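Local coordinates for protein hydroxylase (Rhodococcus sp., PDB 2OR0) that is a putative flavin-dependent hydroxylase of the acyl-CoA dehydrogenase family, probably using reduced flavin and molecular oxygen to insert one oxygen atom into its substrate, at residues Arg69-Tyr74 / Val116-Trp121; Glu108-Asp113 / Pro244-Pro249. All blocks are in the same frame, centred on the assembly; numbering follows the deposited sequence.

How the contacts relate
Contact 1 joins the 69-74 loop to helix 114-121, and contact 2 joins the Leu-109 to Ala-112 turn to the 244-249 segment ahead of helix 250-277. Their centres lie about 12 Å apart on the same side of the chain's centre, and their segments alternate along the chain. Gln-117 links them directly: its NE2 is 2.8 Å from Ala-112 O, a probable hydrogen bond. Beside it, Trp-121 CH2 packs 3.5 Å from Leu-109 CD2. In the acyl-CoA dehydrogenase fold, contact 1 stays within the N-terminal helical part, whereas contact 2 ties that part to the segment leading into the C-terminal helices.

Contact 1. Residues Arg69-Tyr74 / Val116-Trp121; sequences RLYGGY and VQEEIW
The ring of Tyr-71 lies against helix 114-121, with Gln-117 O over the rim of one face, Leu-70 CG from its own loop over the opposite face, and Glu-118 OE1 in plane at the edge. This is a loop-on-helix contact among the helices that precede the beta domain of the acyl-CoA dehydrogenase fold. Trp-121 approaches obliquely, the planes of its six-membered ring and the tyrosine ring 42° apart and their centroids 5.6 Å from each other. Its CB comes within 3.5 Å of Tyr-71 CD1, while its CE3 is 3.6 Å from CD2 of the same tyrosine. The tyrosine CG stands anti to its carbonyl carbon (chi1 -63°), which sends the ring toward helix 114-121, crossing the Trp-121 side chain at about a right angle. Gln-117 adds its CB, 3.8 Å from Tyr-71 CE2, and turns its amide nitrogen to Ala-112 O. Elsewhere the Trp-121 side chain touches Gln-67, Pro-68 and Leu-109. A phenylalanine at Tyr-71 would probably keep much of the packing on Trp-121 but leave the Glu-118 carboxylate without its hydroxyl donor. Glu-118 reaches that hydroxyl from the exposed side of the helix through a bend at chi2. Tyr-71 OH donates to Glu-118 OE1 over 2.9 Å, meeting the carboxylate oxygen on its anti side and 16° out of plane.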
ATOM      1  N   ARG A  69     -13.206  10.859  11.457  1.00 38.95           N
ATOM      2  CA  ARG A  69     -13.906  10.540  12.724  1.00 40.85           C
ATOM      3  C   ARG A  69     -15.414  10.567  12.547  1.00 39.68           C
ATOM      4  O   ARG A  69     -16.127   9.789  13.186  1.00 39.36           O
ATOM      5  CB  ARG A  69     -13.493  11.502  13.855  1.00 41.27           C
ATOM      6  CG  ARG A  69     -12.139  11.175  14.463  1.00 44.07           C
ATOM      7  CD  ARG A  69     -11.674  12.285  15.416  1.00 45.52           C
ATOM      8  NE  ARG A  69     -10.228  12.242  15.657  1.00 53.00           N
ATOM      9  CZ  ARG A  69      -9.633  11.439  16.540  1.00 56.92           C
ATOM     10  NH1 ARG A  69     -10.360  10.585  17.274  1.00 58.84           N
ATOM     11  NH2 ARG A  69      -8.305  11.484  16.689  1.00 58.15           N
ATOM     12  N   LEU A  70     -15.891  11.451  11.668  1.00 39.61           N
ATOM     13  CA  LEU A  70     -17.305  11.492  11.307  1.00 39.36           C
ATOM     14  C   LEU A  70     -17.793  10.094  10.934  1.00 39.36           C
ATOM     15  O   LEU A  70     -18.894   9.694  11.314  1.00 38.49           O
ATOM     16  CB  LEU A  70     -17.568  12.499  10.179  1.00 39.76           C
ATOM     17  CG  LEU A  70     -19.000  12.711   9.656  1.00 40.34           C
ATOM     18  CD1 LEU A  70     -19.971  13.229  10.755  1.00 41.95           C
ATOM     19  CD2 LEU A  70     -19.001  13.676   8.480  1.00 39.28           C
ATOM     20  N   TYR A  71     -16.955   9.329  10.226  1.00 38.69           N
ATOM     21  CA  TYR A  71     -17.358   7.999   9.827  1.00 38.11           C
ATOM     22  C   TYR A  71     -16.640   6.875  10.564  1.00 38.64           C
ATOM     23  O   TYR A  71     -16.301   5.848   9.958  1.00 39.17           O
ATOM     24  CB  TYR A  71     -17.303   7.848   8.307  1.00 37.75           C
ATOM     25  CG  TYR A  71     -18.255   8.760   7.562  1.00 36.27           C
ATOM     26  CD1 TYR A  71     -19.614   8.454   7.457  1.00 36.55           C
ATOM     27  CD2 TYR A  71     -17.796   9.914   6.951  1.00 36.89           C
ATOM     28  CE1 TYR A  71     -20.489   9.292   6.767  1.00 35.92           C
ATOM     29  CE2 TYR A  71     -18.659  10.756   6.251  1.00 36.65           C
ATOM     30  CZ  TYR A  71     -19.999  10.426   6.164  1.00 37.05           C
ATOM     31  OH  TYR A  71     -20.840  11.255   5.473  1.00 38.42           O
ATOM     32  N   GLY A  72     -16.415   7.058  11.870  1.00 38.68           N
ATOM     33  CA  GLY A  72     -15.908   5.976  12.721  1.00 37.89           C
ATOM     34  C   GLY A  72     -14.396   5.777  12.680  1.00 37.97           C
ATOM     35  O   GLY A  72     -13.879   4.834  13.301  1.00 38.64           O
ATOM     36  N   GLY A  73     -13.696   6.673  11.982  1.00 37.28           N
ATOM     37  CA  GLY A  73     -12.270   6.533  11.725  1.00 36.80           C
ATOM     38  C   GLY A  73     -11.431   7.104  12.851  1.00 37.07           C
ATOM     39  O   GLY A  73     -11.964   7.720  13.769  1.00 36.40           O
ATOM     40  N   TYR A  74     -10.118   6.909  12.775  1.00 36.67           N
ATOM     41  CA  TYR A  74      -9.218   7.317  13.858  1.00 36.91           C
ATOM     42  C   TYR A  74      -8.331   8.484  13.527  1.00 36.33           C
ATOM     43  O   TYR A  74      -7.681   9.005  14.418  1.00 36.90           O
ATOM     44  CB  TYR A  74      -8.343   6.155  14.328  1.00 37.38           C
ATOM     45  CG  TYR A  74      -9.126   4.944  14.682  1.00 38.51           C
ATOM     46  CD1 TYR A  74     -10.033   4.959  15.739  1.00 40.16           C
ATOM     47  CD2 TYR A  74      -8.979   3.775  13.955  1.00 38.26           C
ATOM     48  CE1 TYR A  74     -10.771   3.824  16.056  1.00 40.78           C
ATOM     49  CE2 TYR A  74      -9.708   2.645  14.264  1.00 38.70           C
ATOM     50  CZ  TYR A  74     -10.598   2.676  15.300  1.00 39.97           C
ATOM     51  OH  TYR A  74     -11.309   1.540  15.588  1.00 41.57           O
ATOM     52  N   VAL A 116     -20.512  11.222  -1.597  1.00 35.64           N
ATOM     53  CA  VAL A 116     -20.009   9.870  -1.836  1.00 34.85           C
ATOM     54  C   VAL A 116     -19.507   9.233  -0.530  1.00 35.04           C
ATOM     55  O   VAL A 116     -19.643   8.019  -0.328  1.00 34.72           O
ATOM     56  CB  VAL A 116     -19.008   9.818  -3.029  1.00 35.09           C
ATOM     57  CG1 VAL A 116     -17.742  10.607  -2.742  1.00 34.84           C
ATOM     58  CG2 VAL A 116     -18.702   8.349  -3.455  1.00 34.69           C
ATOM     59  N   GLN A 117     -18.972  10.061   0.375  1.00 35.06           N
ATOM     60  CA  GLN A 117     -18.507   9.564   1.672  1.00 35.10           C
ATOM     61  C   GLN A 117     -19.697   8.980   2.430  1.00 35.59           C
ATOM     62  O   GLN A 117     -19.580   7.949   3.094  1.00 35.73           O
ATOM     63  CB  GLN A 117     -17.850  10.680   2.509  1.00 34.19           C
ATOM     64  CG  GLN A 117     -16.750  11.481   1.816  1.00 34.38           C
ATOM     65  CD  GLN A 117     -15.989  12.377   2.785  1.00 35.09           C
ATOM     66  OE1 GLN A 117     -15.763  12.006   3.940  1.00 33.64           O
ATOM     67  NE2 GLN A 117     -15.584  13.548   2.321  1.00 32.53           N
ATOM     68  N   GLU A 118     -20.844   9.653   2.311  1.00 36.54           N
ATOM     69  CA  GLU A 118     -22.090   9.224   2.945  1.00 36.48           C
ATOM     70  C   GLU A 118     -22.606   7.946   2.275  1.00 36.20           C
ATOM     71  O   GLU A 118     -23.032   7.008   2.950  1.00 36.14           O
ATOM     72  CB  GLU A 118     -23.116  10.380   2.880  1.00 37.26           C
ATOM     73  CG  GLU A 118     -24.474  10.149   3.570  1.00 40.29           C
ATOM     74  CD  GLU A 118     -24.371   9.646   5.024  1.00 44.94           C
ATOM     75  OE1 GLU A 118     -23.467  10.088   5.772  1.00 45.02           O
ATOM     76  OE2 GLU A 118     -25.222   8.809   5.423  1.00 47.87           O
ATOM     77  N   GLU A 119     -22.541   7.886   0.948  1.00 35.89           N
ATOM     78  CA  GLU A 119     -22.929   6.658   0.232  1.00 36.53           C
ATOM     79  C   GLU A 119     -22.110   5.432   0.665  1.00 36.11           C
ATOM     80  O   GLU A 119     -22.657   4.337   0.881  1.00 36.38           O
ATOM     81  CB  GLU A 119     -22.809   6.861  -1.280  1.00 36.74           C
ATOM     82  CG  GLU A 119     -23.917   7.717  -1.869  1.00 38.77           C
ATOM     83  CD  GLU A 119     -23.685   8.055  -3.329  1.00 39.83           C
ATOM     84  OE1 GLU A 119     -22.538   7.940  -3.814  1.00 40.38           O
ATOM     85  OE2 GLU A 119     -24.661   8.446  -3.996  1.00 40.80           O
ATOM     86  N   ILE A 120     -20.799   5.626   0.817  1.00 35.79           N
ATOM     87  CA  ILE A 120     -19.884   4.526   1.149  1.00 34.84           C
ATOM     88  C   ILE A 120     -19.920   4.140   2.625  1.00 35.33           C
ATOM     89  O   ILE A 120     -20.019   2.950   2.968  1.00 35.49           O
ATOM     90  CB  ILE A 120     -18.435   4.857   0.651  1.00 35.32           C
ATOM     91  CG1 ILE A 120     -18.460   4.978  -0.890  1.00 33.48           C
ATOM     92  CG2 ILE A 120     -17.406   3.819   1.175  1.00 32.21           C
ATOM     93  CD1 ILE A 120     -17.170   5.394  -1.541  1.00 35.48           C
ATOM     94  N   TRP A 121     -19.859   5.139   3.501  1.00 35.94           N
ATOM     95  CA  TRP A 121     -19.753   4.880   4.945  1.00 36.84           C
ATOM     96  C   TRP A 121     -21.032   5.139   5.750  1.00 38.13           C
ATOM     97  O   TRP A 121     -21.125   4.726   6.911  1.00 37.91           O
ATOM     98  CB  TRP A 121     -18.620   5.717   5.546  1.00 35.72           C
ATOM     99  CG  TRP A 121     -17.242   5.345   5.096  1.00 35.03           C
ATOM    100  CD1 TRP A 121     -16.734   4.071   4.923  1.00 35.08           C
ATOM    101  CD2 TRP A 121     -16.183   6.246   4.773  1.00 33.25           C
ATOM    102  NE1 TRP A 121     -15.423   4.143   4.515  1.00 33.73           N
ATOM    103  CE2 TRP A 121     -15.060   5.464   4.417  1.00 34.46           C
ATOM    104  CE3 TRP A 121     -16.069   7.641   4.756  1.00 33.13           C
ATOM    105  CZ2 TRP A 121     -13.847   6.033   4.051  1.00 33.19           C
ATOM    106  CZ3 TRP A 121     -14.871   8.207   4.389  1.00 34.43           C
ATOM    107  CH2 TRP A 121     -13.765   7.399   4.041  1.00 35.17           C
TER

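Contact 2. Residues Glu108-Asp113 / Pro244-Pro249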
ATOM      1  N   GLU A 108      -8.070   9.362   0.912  1.00 29.58           N
ATOM      2  CA  GLU A 108      -8.423  10.175  -0.243  1.00 30.23           C
ATOM      3  C   GLU A 108      -9.933  10.532  -0.245  1.00 30.35           C
ATOM      4  O   GLU A 108     -10.294  11.649  -0.561  1.00 30.25           O
ATOM      5  CB  GLU A 108      -8.037   9.515  -1.564  1.00 29.51           C
ATOM      6  CG  GLU A 108      -8.345  10.419  -2.764  1.00 31.27           C
ATOM      7  CD  GLU A 108      -7.847   9.874  -4.086  1.00 33.57           C
ATOM      8  OE1 GLU A 108      -7.104   8.869  -4.088  1.00 36.69           O
ATOM      9  OE2 GLU A 108      -8.192  10.450  -5.133  1.00 33.75           O
ATOM     10  N   LEU A 109     -10.790   9.583   0.122  1.00 31.04           N
ATOM     11  CA  LEU A 109     -12.219   9.834   0.132  1.00 31.93           C
ATOM     12  C   LEU A 109     -12.550  10.966   1.104  1.00 33.32           C
ATOM     13  O   LEU A 109     -13.575  11.624   0.963  1.00 33.82           O
ATOM     14  CB  LEU A 109     -12.980   8.596   0.553  1.00 31.57           C
ATOM     15  CG  LEU A 109     -14.436   8.558   0.067  1.00 32.24           C
ATOM     16  CD1 LEU A 109     -14.515   8.347  -1.474  1.00 30.74           C
ATOM     17  CD2 LEU A 109     -15.221   7.499   0.831  1.00 29.75           C
ATOM     18  N   ALA A 110     -11.685  11.174   2.097  1.00 33.75           N
ATOM     19  CA  ALA A 110     -11.904  12.206   3.102  1.00 33.66           C
ATOM     20  C   ALA A 110     -12.078  13.537   2.432  1.00 33.73           C
ATOM     21  O   ALA A 110     -12.836  14.357   2.920  1.00 34.30           O
ATOM     22  CB  ALA A 110     -10.766  12.263   4.114  1.00 33.08           C
ATOM     23  N   PHE A 111     -11.390  13.743   1.311  1.00 33.31           N
ATOM     24  CA  PHE A 111     -11.554  14.975   0.546  1.00 33.43           C
ATOM     25  C   PHE A 111     -12.300  14.799  -0.785  1.00 33.11           C
ATOM     26  O   PHE A 111     -12.220  15.657  -1.669  1.00 33.32           O
ATOM     27  CB  PHE A 111     -10.238  15.781   0.387  1.00 32.86           C
ATOM     28  CG  PHE A 111      -9.078  15.014  -0.228  1.00 33.15           C
ATOM     29  CD1 PHE A 111      -8.857  15.035  -1.618  1.00 28.86           C
ATOM     30  CD2 PHE A 111      -8.175  14.326   0.583  1.00 31.61           C
ATOM     31  CE1 PHE A 111      -7.785  14.387  -2.183  1.00 28.35           C
ATOM     32  CE2 PHE A 111      -7.080  13.640   0.020  1.00 30.50           C
ATOM     33  CZ  PHE A 111      -6.887  13.672  -1.366  1.00 31.18           C
ATOM     34  N   ALA A 112     -13.018  13.684  -0.909  1.00 33.74           N
ATOM     35  CA  ALA A 112     -14.019  13.533  -1.979  1.00 34.36           C
ATOM     36  C   ALA A 112     -15.337  14.205  -1.529  1.00 34.82           C
ATOM     37  O   ALA A 112     -15.525  14.496  -0.332  1.00 34.27           O
ATOM     38  CB  ALA A 112     -14.254  12.053  -2.316  1.00 33.76           C
ATOM     39  N   ASP A 113     -16.236  14.438  -2.488  1.00 34.96           N
ATOM     40  CA  ASP A 113     -17.554  15.018  -2.209  1.00 35.06           C
ATOM     41  C   ASP A 113     -18.227  14.388  -1.012  1.00 35.34           C
ATOM     42  O   ASP A 113     -18.295  13.153  -0.901  1.00 35.40           O
ATOM     43  CB  ASP A 113     -18.472  14.903  -3.425  1.00 35.23           C
ATOM     44  CG  ASP A 113     -19.668  15.841  -3.342  1.00 34.94           C
ATOM     45  OD1 ASP A 113     -20.613  15.523  -2.593  1.00 31.84           O
ATOM     46  OD2 ASP A 113     -19.645  16.885  -4.034  1.00 35.11           O
ATOM     47  N   PRO A 244      -4.505  18.229   9.794  1.00 35.01           N
ATOM     48  CA  PRO A 244      -3.250  18.139   9.043  1.00 34.18           C
ATOM     49  C   PRO A 244      -3.100  16.803   8.293  1.00 32.85           C
ATOM     50  O   PRO A 244      -2.556  16.798   7.207  1.00 31.83           O
ATOM     51  CB  PRO A 244      -2.170  18.310  10.114  1.00 33.75           C
ATOM     52  CG  PRO A 244      -2.875  19.096  11.228  1.00 35.12           C
ATOM     53  CD  PRO A 244      -4.257  18.469  11.232  1.00 35.31           C
ATOM     54  N   LEU A 245      -3.616  15.711   8.859  1.00 32.04           N
ATOM     55  CA  LEU A 245      -3.553  14.420   8.189  1.00 31.49           C
ATOM     56  C   LEU A 245      -4.062  14.536   6.747  1.00 31.55           C
ATOM     57  O   LEU A 245      -3.372  14.125   5.797  1.00 30.73           O
ATOM     58  CB  LEU A 245      -4.321  13.345   8.946  1.00 31.01           C
ATOM     59  CG  LEU A 245      -4.481  12.034   8.149  1.00 30.70           C
ATOM     60  CD1 LEU A 245      -3.117  11.306   7.912  1.00 27.65           C
ATOM     61  CD2 LEU A 245      -5.470  11.154   8.844  1.00 29.15           C
ATOM     62  N   PHE A 246      -5.235  15.148   6.585  1.00 30.81           N
ATOM     63  CA  PHE A 246      -5.891  15.199   5.282  1.00 30.41           C
ATOM     64  C   PHE A 246      -5.307  16.217   4.358  1.00 29.95           C
ATOM     65  O   PHE A 246      -5.724  16.318   3.208  1.00 30.45           O
ATOM     66  CB  PHE A 246      -7.405  15.363   5.436  1.00 30.34           C
ATOM     67  CG  PHE A 246      -8.029  14.239   6.159  1.00 30.29           C
ATOM     68  CD1 PHE A 246      -7.802  12.926   5.741  1.00 27.90           C
ATOM     69  CD2 PHE A 246      -8.816  14.460   7.280  1.00 30.34           C
ATOM     70  CE1 PHE A 246      -8.366  11.862   6.416  1.00 29.71           C
ATOM     71  CE2 PHE A 246      -9.386  13.393   7.954  1.00 29.80           C
ATOM     72  CZ  PHE A 246      -9.153  12.083   7.518  1.00 31.22           C
ATOM     73  N   ASN A 247      -4.313  16.957   4.832  1.00 29.55           N
ATOM     74  CA  ASN A 247      -3.617  17.863   3.946  1.00 29.32           C
ATOM     75  C   ASN A 247      -2.224  17.398   3.555  1.00 29.12           C
ATOM     76  O   ASN A 247      -1.455  18.158   2.976  1.00 28.58           O
ATOM     77  CB  ASN A 247      -3.603  19.281   4.507  1.00 29.44           C
ATOM     78  CG  ASN A 247      -4.993  19.885   4.559  1.00 30.58           C
ATOM     79  OD1 ASN A 247      -5.420  20.532   3.604  1.00 31.11           O
ATOM     80  ND2 ASN A 247      -5.705  19.663   5.666  1.00 30.01           N
HETATM   81  N   MSE A 248      -1.910  16.149   3.885  1.00 29.30           N
HETATM   82  CA  MSE A 248      -0.614  15.531   3.491  1.00 30.08           C
HETATM   83  C   MSE A 248      -0.499  15.362   1.957  1.00 29.85           C
HETATM   84  O   MSE A 248      -1.513  15.238   1.278  1.00 29.52           O
HETATM   85  CB  MSE A 248      -0.454  14.179   4.195  1.00 29.06           C
HETATM   86  CG  MSE A 248      -0.239  14.280   5.710  1.00 30.77           C
HETATM   87 SE   MSE A 248       1.578  14.798   6.133  0.75 35.38          SE
HETATM   88  CE  MSE A 248       2.522  13.127   5.546  1.00 36.91           C
ATOM     89  N   PRO A 249       0.741  15.386   1.397  1.00 30.16           N
ATOM     90  CA  PRO A 249       0.827  15.127  -0.043  1.00 29.97           C
ATOM     91  C   PRO A 249       0.366  13.714  -0.410  1.00 30.36           C
ATOM     92  O   PRO A 249       0.709  12.758   0.293  1.00 30.50           O
ATOM     93  CB  PRO A 249       2.327  15.283  -0.337  1.00 30.25           C
ATOM     94  CG  PRO A 249       2.857  16.142   0.833  1.00 29.49           C
ATOM     95  CD  PRO A 249       2.070  15.658   1.988  1.00 28.83           C
TER
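Ala-110 and Phe-246 make the main apolar contact, a CH-pi interaction in which the alanine methyl sits over one face of the ring. Ala-110 CB is 3.6 Å from the ring centroid and 23° off the normal, displaced toward the CD1-CE1 side, with CE1 the nearest atom at 3.3 Å. Leu-245 CG lies over the rim of the opposite face, so the phenyl group is held between a methyl from one segment and a leucine from its own. Phe-246 CG is anti to its carbonyl carbon (chi1 -61°), which directs the ring toward Ala-110. Phe-111 adds a looser approach, its CD2 4.1 Å from Phe-246 O, a carbonyl hydrogen-bonded to Gln-236 NE2. The contact fastens a type I beta turn, Leu-109 to Ala-112, to a short 3-10 segment just before helix 250-277; in the acyl-CoA dehydrogenase fold it brings together the helices ahead of the beta domain and the start of the C-terminal helical part. Among aromatic neighbours, Trp-107 meets the Phe-111 ring edge-to-face and also touches Phe-246. Polar links run around the apolar core: Leu-245 O accepts from Trp-107 NE1, and Arg-241 NH1 bonds to Ala-110 O. Within the turn, Ala-112 N donates to Leu-109 O over 2.8 Å; just before it, Glu-108 O, the acceptor for Phe-111 N, lies 3.5 Å above the centre of the Phe-111 ring.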